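Local coordinates for S-M checkpoint control protein rad4 (Schizosaccharomyces pombe, PDB 4BMD) that acts as an adaptor essential for DNA replication and the S-M checkpoint, its first two BRCT repeats binding both phosphorylated sites of a crb2 dimer, at residues G88-E91 / A95-F98; H113-K118 / R160-H165; H124-L129 / V136-G141; V176-N181 / K187-V192. One frame throughout, in Å; residues are numbered along the deposited sequence.

Contact 1 (G88-E91 / A95-F98); sequences GIDE and AKPF
K96 presses its aliphatic chain, and only loosely its ammonium group, against I89 and D90 in the long loop between helix 74-82 and helix 104-107, which leads from the third BRCT repeat to the fourth. The close part is carbon on oxygen: CG of K96 lies 3.1 Å from the backbone O of I89, and CD of K96 comes within 3.3 Å of D90 OD1. Two bends near the end of the chain (chi3 and chi4 both -61°) curl K96 back, returning NZ to the I89 carbonyl. The D90 side chain crosses this lysine at about a right angle. The charged end is slacker. K96 NZ reaches I89 O at 3.3 Å in a weak hydrogen bond, its salt bridge to D90 OD1 is long at 3.9 Å, and a further weak bond runs to the O of H92. D90 itself is exposed. Residues 88-91 form a type I turn, fastened where N of G88 bonds OE2 of E91 (2.8 Å) from above the carboxylate plane, while I89 rests on V72 of strand 71-73. Several weak oxygen partners sharing one ammonium imply a diffuse electrostatic attraction that solvent would probably weaken, with little directional grip.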
# COMPACT_ATOMS: atom_id res chain seq x y z
N GLY A 88 -1.81 12.69 7.40
CA GLY A 88 -0.84 13.40 6.58
C GLY A 88 -0.53 12.57 5.36
O GLY A 88 -0.79 11.37 5.34
N ILE A 89 0.01 13.21 4.32
CA ILE A 89 0.26 12.51 3.07
C ILE A 89 1.45 11.54 3.16
O ILE A 89 1.60 10.67 2.31
CB ILE A 89 0.49 13.49 1.89
CG1 ILE A 89 1.80 14.26 2.08
CG2 ILE A 89 -0.69 14.44 1.76
CD1 ILE A 89 2.12 15.19 0.93
N ASP A 90 2.26 11.69 4.20
CA ASP A 90 3.46 10.87 4.34
C ASP A 90 3.36 9.85 5.48
O ASP A 90 4.31 9.13 5.76
CB ASP A 90 4.70 11.75 4.54
CG ASP A 90 4.99 12.61 3.33
OD1 ASP A 90 4.73 12.16 2.19
OD2 ASP A 90 5.48 13.75 3.51
N GLU A 91 2.20 9.79 6.12
CA GLU A 91 2.01 8.91 7.27
C GLU A 91 2.05 7.43 6.91
O GLU A 91 2.40 6.59 7.74
CB GLU A 91 0.72 9.24 8.02
CG GLU A 91 0.70 10.63 8.63
CD GLU A 91 -0.45 10.83 9.59
OE1 GLU A 91 -1.00 9.82 10.08
OE2 GLU A 91 -0.81 11.99 9.87
N ALA A 95 -0.22 5.05 0.85
CA ALA A 95 -1.20 6.10 0.59
C ALA A 95 -0.69 7.08 -0.46
O ALA A 95 -1.41 7.96 -0.91
CB ALA A 95 -1.55 6.82 1.88
N LYS A 96 0.58 6.92 -0.84
CA LYS A 96 1.18 7.72 -1.89
C LYS A 96 1.41 6.86 -3.12
O LYS A 96 1.41 5.63 -3.02
CB LYS A 96 2.52 8.30 -1.42
CG LYS A 96 2.39 9.44 -0.44
CD LYS A 96 3.76 9.96 -0.02
CE LYS A 96 4.58 8.87 0.65
NZ LYS A 96 3.93 8.37 1.89
N PRO A 97 1.59 7.49 -4.29
CA PRO A 97 1.99 6.73 -5.48
C PRO A 97 3.28 5.97 -5.21
O PRO A 97 4.27 6.58 -4.78
CB PRO A 97 2.22 7.82 -6.53
CG PRO A 97 1.32 8.92 -6.11
CD PRO A 97 1.32 8.90 -4.61
N PHE A 98 3.28 4.66 -5.45
CA PHE A 98 4.43 3.83 -5.12
C PHE A 98 4.79 2.86 -6.23
O PHE A 98 5.93 2.39 -6.31
CB PHE A 98 4.15 3.04 -3.83
CG PHE A 98 2.97 2.12 -3.92
CD1 PHE A 98 3.11 0.84 -4.44
CD2 PHE A 98 1.72 2.52 -3.48
CE1 PHE A 98 2.02 -0.01 -4.52
CE2 PHE A 98 0.63 1.68 -3.56
CZ PHE A 98 0.78 0.41 -4.08

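Contact 2 (H113-K118 / R160-H165); sequences HLTGFK and RFKIQH
K162 reaches from helix 157-168 to H113 and T115 on strand 111-115; the axes of the two short segments approach to 9.8 Å, with 140° between their N-to-C directions. From CB, which points at the strand, the chain runs extended, CB and CG making no close contact with it. CD is the first atom to touch: it slides past T115 OG1 at 3.7 Å and lies in the plane of the H113 ring, off its edge. CE follows at 3.5 Å from H113 NE2. At the tip, NZ donates to that same NE2 at 3.0 Å, nearly in the ring plane, and gives a second bond to a water (2.8 Å) that also meets OG1 of T115. That hydroxyl is further hydrogen-bonded to T159 OG1. The imidazole is held at both nitrogens, because ND1 pairs with O of H137, which is consistent with a neutral ring that keeps NE2 as an acceptor. With an alanine in place of H113, the K162 ammonium would probably lose its in-plane acceptor and be freer to swing, and H137 O would be left without this mate. A threonine followed by glycine at the end of the first strand, facing a lysine of the helix before the last strand, resembles the phosphate pocket of phosphopeptide-binding BRCT domains; here a water bridges the lysine and the threonine.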
# COMPACT_ATOMS: atom_id res chain seq x y z
N HIS A 113 3.59 -14.92 2.31
CA HIS A 113 2.51 -14.98 3.29
C HIS A 113 2.71 -13.91 4.35
O HIS A 113 3.82 -13.70 4.84
CB HIS A 113 2.45 -16.37 3.95
CG HIS A 113 1.43 -16.47 5.03
ND1 HIS A 113 0.08 -16.36 4.79
CD2 HIS A 113 1.56 -16.65 6.37
CE1 HIS A 113 -0.58 -16.48 5.93
NE2 HIS A 113 0.29 -16.65 6.90
N LEU A 114 1.62 -13.22 4.70
CA LEU A 114 1.69 -12.10 5.63
C LEU A 114 1.20 -12.48 7.03
O LEU A 114 0.23 -13.23 7.17
CB LEU A 114 0.86 -10.93 5.10
CG LEU A 114 1.11 -10.52 3.65
CD1 LEU A 114 0.13 -9.44 3.21
CD2 LEU A 114 2.55 -10.05 3.48
N THR A 115 1.87 -11.97 8.05
CA THR A 115 1.46 -12.21 9.43
C THR A 115 1.65 -10.97 10.30
O THR A 115 2.67 -10.28 10.20
CB THR A 115 2.21 -13.42 10.05
OG1 THR A 115 1.78 -13.61 11.40
CG2 THR A 115 3.72 -13.19 10.02
N GLY A 116 0.66 -10.67 11.14
CA GLY A 116 0.73 -9.52 12.02
C GLY A 116 -0.00 -8.30 11.49
O GLY A 116 -0.07 -7.27 12.16
N PHE A 117 -0.55 -8.42 10.28
CA PHE A 117 -1.29 -7.32 9.67
C PHE A 117 -2.80 -7.53 9.82
O PHE A 117 -3.28 -8.66 9.73
CB PHE A 117 -0.93 -7.18 8.19
CG PHE A 117 0.53 -6.97 7.94
CD1 PHE A 117 1.08 -5.70 7.98
CD2 PHE A 117 1.36 -8.05 7.66
CE1 PHE A 117 2.43 -5.51 7.75
CE2 PHE A 117 2.71 -7.86 7.43
CZ PHE A 117 3.25 -6.59 7.48
N LYS A 118 -3.53 -6.45 10.03
CA LYS A 118 -4.98 -6.52 10.21
C LYS A 118 -5.72 -5.43 9.44
O LYS A 118 -5.14 -4.40 9.09
CB LYS A 118 -5.35 -6.45 11.69
CG LYS A 118 -4.89 -7.63 12.52
CD LYS A 118 -5.37 -7.54 13.95
CE LYS A 118 -4.94 -8.76 14.76
NZ LYS A 118 -5.44 -8.69 16.16
N ARG A 160 3.91 -15.93 16.23
CA ARG A 160 5.05 -16.67 16.76
C ARG A 160 5.07 -18.11 16.24
O ARG A 160 6.13 -18.66 15.97
CB ARG A 160 5.04 -16.66 18.29
CG ARG A 160 5.14 -15.27 18.90
CD ARG A 160 5.34 -15.34 20.41
NE ARG A 160 5.36 -14.01 21.01
CZ ARG A 160 6.44 -13.25 21.10
NH1 ARG A 160 7.60 -13.67 20.62
NH2 ARG A 160 6.37 -12.05 21.67
N PHE A 161 3.88 -18.70 16.11
CA PHE A 161 3.76 -20.06 15.58
C PHE A 161 4.26 -20.11 14.14
O PHE A 161 5.03 -21.00 13.76
CB PHE A 161 2.31 -20.54 15.63
CG PHE A 161 1.85 -20.92 17.00
CD1 PHE A 161 2.76 -21.20 18.01
CD2 PHE A 161 0.49 -21.00 17.29
CE1 PHE A 161 2.33 -21.55 19.28
CE2 PHE A 161 0.06 -21.35 18.56
CZ PHE A 161 0.98 -21.62 19.55
N LYS A 162 3.80 -19.16 13.33
CA LYS A 162 4.17 -19.10 11.92
C LYS A 162 5.67 -18.91 11.74
O LYS A 162 6.26 -19.47 10.82
CB LYS A 162 3.40 -17.98 11.21
CG LYS A 162 1.90 -18.21 11.11
CD LYS A 162 1.21 -17.08 10.38
CE LYS A 162 -0.29 -17.32 10.28
NZ LYS A 162 -0.99 -16.19 9.59
N ILE A 163 6.27 -18.13 12.62
CA ILE A 163 7.71 -17.89 12.58
C ILE A 163 8.49 -19.18 12.84
O ILE A 163 9.43 -19.50 12.12
CB ILE A 163 8.14 -16.81 13.59
CG1 ILE A 163 7.58 -15.45 13.17
CG2 ILE A 163 9.65 -16.74 13.71
CD1 ILE A 163 7.89 -14.33 14.14
N GLN A 164 8.07 -19.92 13.86
CA GLN A 164 8.70 -21.19 14.20
C GLN A 164 8.57 -22.20 13.06
O GLN A 164 9.55 -22.86 12.71
CB GLN A 164 8.08 -21.77 15.48
CG GLN A 164 8.32 -20.91 16.72
CD GLN A 164 7.50 -21.38 17.91
OE1 GLN A 164 7.57 -20.79 18.99
NE2 GLN A 164 6.71 -22.43 17.72
N HIS A 165 7.37 -22.31 12.50
CA HIS A 165 7.13 -23.20 11.37
C HIS A 165 7.96 -22.80 10.15
O HIS A 165 8.56 -23.65 9.49
CB HIS A 165 5.65 -23.22 11.00
CG HIS A 165 4.81 -24.06 11.91
ND1 HIS A 165 5.26 -25.25 12.45
CD2 HIS A 165 3.55 -23.89 12.37
CE1 HIS A 165 4.31 -25.77 13.21
NE2 HIS A 165 3.26 -24.96 13.18
O HOH W 1 -1.13 -14.01 11.31

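Contact 3 (H124-L129 / V136-G141); sequences HLKKAL and VHEFLG
K126 and E138 meet because one chain is straight and the other bent: K126 leaves the helix with CG beside its backbone N (chi1 -69°) and stays extended beyond, whereas E138 folds at chi2 (-67°) to turn its carboxylate back. K126 lies in the helix of the beta-alpha-beta unit of the fourth BRCT repeat (strand 111-115, helix 119-131, strand 135-137), and E138 follows directly after its second strand. The two side chains cross at about a right angle. K126 NZ donates to E138 OE1 at 2.9 Å on its syn lone pair, and more weakly to OE2 at 3.0 Å, so the ammonium straddles the carboxylate in a salt bridge. E138 is exposed and modelled in two conformers, so this bridge describes one of them and is probably not constant. Beneath it the packing is apolar. V136 points at the helix with its methyls spread, CG1 standing 4.0 Å from K126 CG. The inner side is covered by L129, which also packs on L114 of strand 111-115 and L179 of helix 177-185. V136 CG2 rests against the helix on both the O of K126 and CB of L129, 3.7 Å from each.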
# COMPACT_ATOMS: atom_id res chain seq x y z
N HIS A 124 -4.68 -3.61 1.79
CA HIS A 124 -3.87 -2.78 0.90
C HIS A 124 -2.52 -3.41 0.61
O HIS A 124 -1.99 -3.29 -0.50
CB HIS A 124 -3.68 -1.38 1.50
CG HIS A 124 -4.93 -0.56 1.53
ND1 HIS A 124 -5.13 0.45 2.45
CD2 HIS A 124 -6.03 -0.58 0.75
CE1 HIS A 124 -6.31 1.00 2.24
NE2 HIS A 124 -6.88 0.40 1.21
N LEU A 125 -1.96 -4.09 1.61
CA LEU A 125 -0.65 -4.73 1.45
C LEU A 125 -0.71 -5.89 0.46
O LEU A 125 0.21 -6.07 -0.33
CB LEU A 125 -0.13 -5.21 2.81
CG LEU A 125 1.33 -5.66 2.81
CD1 LEU A 125 2.22 -4.57 2.25
CD2 LEU A 125 1.77 -6.04 4.22
N LYS A 126 -1.79 -6.66 0.52
CA LYS A 126 -1.99 -7.75 -0.43
C LYS A 126 -2.06 -7.23 -1.86
O LYS A 126 -1.39 -7.75 -2.75
CB LYS A 126 -3.29 -8.51 -0.11
CG LYS A 126 -3.25 -9.33 1.17
CD LYS A 126 -4.55 -10.09 1.37
CE LYS A 126 -4.51 -10.95 2.62
NZ LYS A 126 -5.78 -11.68 2.83
N LYS A 127 -2.85 -6.18 -2.06
CA LYS A 127 -3.03 -5.59 -3.38
C LYS A 127 -1.73 -4.97 -3.87
O LYS A 127 -1.40 -5.06 -5.06
CB LYS A 127 -4.14 -4.54 -3.35
CG LYS A 127 -5.50 -5.11 -2.97
CD LYS A 127 -6.55 -4.02 -2.83
CE LYS A 127 -7.91 -4.61 -2.50
NZ LYS A 127 -8.94 -3.56 -2.26
N ALA A 128 -0.99 -4.35 -2.96
CA ALA A 128 0.29 -3.74 -3.30
C ALA A 128 1.28 -4.79 -3.78
O ALA A 128 1.90 -4.63 -4.83
CB ALA A 128 0.85 -2.99 -2.10
N LEU A 129 1.41 -5.87 -3.02
CA LEU A 129 2.33 -6.95 -3.37
C LEU A 129 1.92 -7.66 -4.65
O LEU A 129 2.76 -8.18 -5.38
CB LEU A 129 2.45 -7.95 -2.22
CG LEU A 129 3.28 -7.49 -1.02
CD1 LEU A 129 3.11 -8.44 0.15
CD2 LEU A 129 4.74 -7.37 -1.41
N VAL A 136 0.55 -13.43 -3.29
CA VAL A 136 0.23 -13.45 -1.87
C VAL A 136 -0.63 -14.66 -1.52
O VAL A 136 -1.69 -14.87 -2.11
CB VAL A 136 -0.50 -12.17 -1.44
CG1 VAL A 136 -0.76 -12.19 0.06
CG2 VAL A 136 0.32 -10.95 -1.82
N HIS A 137 -0.17 -15.44 -0.55
CA HIS A 137 -0.89 -16.64 -0.12
C HIS A 137 -1.64 -16.41 1.18
O HIS A 137 -1.11 -15.82 2.13
CB HIS A 137 0.08 -17.82 0.02
CG HIS A 137 0.50 -18.41 -1.28
ND1 HIS A 137 0.09 -19.66 -1.69
CD2 HIS A 137 1.28 -17.92 -2.28
CE1 HIS A 137 0.61 -19.92 -2.88
NE2 HIS A 137 1.34 -18.88 -3.26
N GLU A 138 -2.88 -16.88 1.23
CA GLU A 138 -3.73 -16.69 2.40
C GLU A 138 -3.25 -17.52 3.59
O GLU A 138 -3.55 -17.20 4.74
CB GLU A 138 -5.18 -17.04 2.08
CG GLU A 138 -5.83 -16.12 1.06
CD GLU A 138 -6.02 -14.71 1.59
OE1 GLU A 138 -6.06 -14.53 2.83
OE2 GLU A 138 -6.13 -13.77 0.77
N PHE A 139 -2.49 -18.58 3.31
CA PHE A 139 -2.01 -19.45 4.38
C PHE A 139 -0.52 -19.72 4.29
O PHE A 139 0.08 -19.68 3.21
CB PHE A 139 -2.78 -20.78 4.37
CG PHE A 139 -4.26 -20.62 4.56
CD1 PHE A 139 -4.81 -20.56 5.83
CD2 PHE A 139 -5.11 -20.51 3.46
CE1 PHE A 139 -6.17 -20.41 6.01
CE2 PHE A 139 -6.47 -20.36 3.64
CZ PHE A 139 -7.00 -20.31 4.91
N LEU A 140 0.09 -20.01 5.43
CA LEU A 140 1.49 -20.39 5.48
C LEU A 140 1.66 -21.83 5.00
O LEU A 140 0.98 -22.74 5.46
CB LEU A 140 2.04 -20.26 6.90
CG LEU A 140 3.47 -20.76 7.09
CD1 LEU A 140 4.44 -19.90 6.29
CD2 LEU A 140 3.85 -20.79 8.56
N GLY A 141 2.58 -22.02 4.05
CA GLY A 141 2.87 -23.34 3.54
C GLY A 141 4.36 -23.62 3.55
O GLY A 141 5.16 -22.70 3.75

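Contact 4 (V176-N181 / K187-V192); sequences VAWLWN and KFIDQV
W178 packs its indole against V192, F188 and I189, which belong to the tail that follows helix 177-185. V192 CG1 sits over one face as a CH-pi contact, 3.5 Å from the centroid of the five-membered ring and 20° off its normal. F188 approaches from another side, its CZ near the indole plane, 4.1 Å from W178 CZ2. F188 in turn meets F107 edge to face, tying the tail to helix 104-107. The I189 side chain slides past the indole, its CB 3.7 Å from W178 NE1 and off the ring plane on the side away from V192, and stretches CD1 to within 3.8 Å of N181 CB one helical turn on. The W178 torsion that sets CG opposite the backbone N (chi1 166°) carries the ring out to this tail. At the polar edge, NE1 donates to the backbone O of I189 at 3.1 Å, exactly in the ring plane and with a nearly straight N-H...O angle of 166°. A leucine in place of W178 would probably leave I189 O without this donor and open a gap beneath V192 and beside F188. W178 also packs on I146 and L148 of strand 146-149, consistent with the tryptophan that BRCT repeats commonly carry in their last helix.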
# COMPACT_ATOMS: atom_id res chain seq x y z
N VAL A 176 8.96 -6.43 8.00
CA VAL A 176 8.25 -5.65 7.00
C VAL A 176 9.02 -4.41 6.55
O VAL A 176 8.81 -3.91 5.44
CB VAL A 176 6.83 -5.25 7.49
CG1 VAL A 176 6.92 -4.22 8.60
CG2 VAL A 176 5.98 -4.73 6.34
N ALA A 177 9.92 -3.92 7.40
CA ALA A 177 10.72 -2.74 7.08
C ALA A 177 11.45 -2.91 5.75
O ALA A 177 11.61 -1.95 5.00
CB ALA A 177 11.72 -2.45 8.20
N TRP A 178 11.86 -4.14 5.46
CA TRP A 178 12.47 -4.48 4.19
C TRP A 178 11.58 -4.08 3.01
O TRP A 178 12.05 -3.51 2.03
CB TRP A 178 12.76 -5.98 4.14
CG TRP A 178 13.07 -6.50 2.77
CD1 TRP A 178 14.24 -6.36 2.09
CD2 TRP A 178 12.19 -7.24 1.91
NE1 TRP A 178 14.16 -6.98 0.86
CE2 TRP A 178 12.91 -7.52 0.73
CE3 TRP A 178 10.88 -7.70 2.03
CZ2 TRP A 178 12.35 -8.24 -0.33
CZ3 TRP A 178 10.33 -8.41 0.98
CH2 TRP A 178 11.06 -8.67 -0.18
N LEU A 179 10.28 -4.36 3.13
CA LEU A 179 9.34 -4.03 2.06
C LEU A 179 9.06 -2.53 1.99
O LEU A 179 8.98 -1.97 0.90
CB LEU A 179 8.03 -4.80 2.22
CG LEU A 179 6.98 -4.49 1.15
CD1 LEU A 179 7.51 -4.84 -0.24
CD2 LEU A 179 5.68 -5.21 1.44
N TRP A 180 8.92 -1.89 3.14
CA TRP A 180 8.70 -0.45 3.17
C TRP A 180 9.89 0.29 2.56
O TRP A 180 9.71 1.30 1.87
CB TRP A 180 8.45 0.07 4.60
CG TRP A 180 7.25 -0.52 5.30
CD1 TRP A 180 7.20 -0.97 6.58
CD2 TRP A 180 5.93 -0.70 4.76
NE1 TRP A 180 5.93 -1.42 6.88
CE2 TRP A 180 5.14 -1.26 5.78
CE3 TRP A 180 5.34 -0.44 3.52
CZ2 TRP A 180 3.79 -1.58 5.59
CZ3 TRP A 180 4.00 -0.75 3.33
CH2 TRP A 180 3.24 -1.31 4.37
N ASN A 181 11.09 -0.21 2.80
CA ASN A 181 12.30 0.37 2.23
C ASN A 181 12.31 0.27 0.71
O ASN A 181 12.75 1.20 0.03
CB ASN A 181 13.55 -0.29 2.81
CG ASN A 181 13.74 0.01 4.28
OD1 ASN A 181 13.29 1.05 4.78
ND2 ASN A 181 14.42 -0.89 4.99
N LYS A 187 13.54 0.97 -5.20
CA LYS A 187 14.51 -0.01 -5.69
C LYS A 187 14.46 -1.29 -4.86
O LYS A 187 14.35 -1.25 -3.64
CB LYS A 187 15.92 0.58 -5.69
CG LYS A 187 16.08 1.77 -6.62
CD LYS A 187 17.50 2.32 -6.60
CE LYS A 187 17.64 3.52 -7.52
NZ LYS A 187 19.02 4.09 -7.49
N PHE A 188 14.56 -2.42 -5.55
CA PHE A 188 14.49 -3.72 -4.89
C PHE A 188 15.74 -4.00 -4.06
O PHE A 188 16.82 -3.51 -4.37
CB PHE A 188 14.28 -4.83 -5.93
CG PHE A 188 13.91 -6.16 -5.35
CD1 PHE A 188 12.61 -6.40 -4.92
CD2 PHE A 188 14.85 -7.17 -5.23
CE1 PHE A 188 12.26 -7.63 -4.38
CE2 PHE A 188 14.50 -8.40 -4.69
CZ PHE A 188 13.21 -8.62 -4.27
N ILE A 189 15.57 -4.79 -3.01
CA ILE A 189 16.67 -5.13 -2.11
C ILE A 189 16.88 -6.65 -2.05
O ILE A 189 16.04 -7.37 -1.51
CB ILE A 189 16.43 -4.58 -0.70
CG1 ILE A 189 16.21 -3.07 -0.75
CG2 ILE A 189 17.59 -4.93 0.22
CD1 ILE A 189 15.80 -2.47 0.58
N ASP A 190 17.99 -7.11 -2.61
CA ASP A 190 18.27 -8.55 -2.70
C ASP A 190 18.62 -9.17 -1.35
O ASP A 190 18.30 -10.33 -1.10
CB ASP A 190 19.41 -8.81 -3.69
CG ASP A 190 19.04 -8.41 -5.11
OD1 ASP A 190 17.84 -8.47 -5.44
OD2 ASP A 190 19.95 -8.06 -5.88
N GLN A 191 19.28 -8.41 -0.49
CA GLN A 191 19.69 -8.91 0.82
C GLN A 191 18.65 -8.62 1.89
O GLN A 191 18.40 -7.46 2.22
CB GLN A 191 21.04 -8.33 1.23
CG GLN A 191 22.23 -8.86 0.44
CD GLN A 191 22.37 -8.21 -0.92
OE1 GLN A 191 21.67 -7.25 -1.24
NE2 GLN A 191 23.29 -8.73 -1.73
N VAL A 192 18.04 -9.67 2.43
CA VAL A 192 17.02 -9.51 3.46
C VAL A 192 17.56 -9.78 4.86
O VAL A 192 16.85 -9.59 5.85
CB VAL A 192 15.81 -10.44 3.22
CG1 VAL A 192 15.06 -10.00 1.98
CG2 VAL A 192 16.27 -11.88 3.10

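Contact 1 comes first along the chain, in the loop leading out of the third BRCT repeat; contacts 2, 3 and 4 all belong to the fourth, with contact 3 nested inside the loop closed by contact 2 and contact 4 following. Contacts 2 and 3 have centres 12 Å apart and reach neighbouring strands of one four-stranded parallel sheet, joined where H113 meets H137. Contact 4 reaches them through the core: L179 packs on L125 and L129, and V176 on F117. Contact 1, 26 Å from contact 2 between centres, touches contact 3 through F98 on A128. The linker thus packs onto helix 119-131, which probably helps to fix the two repeats relative to each other.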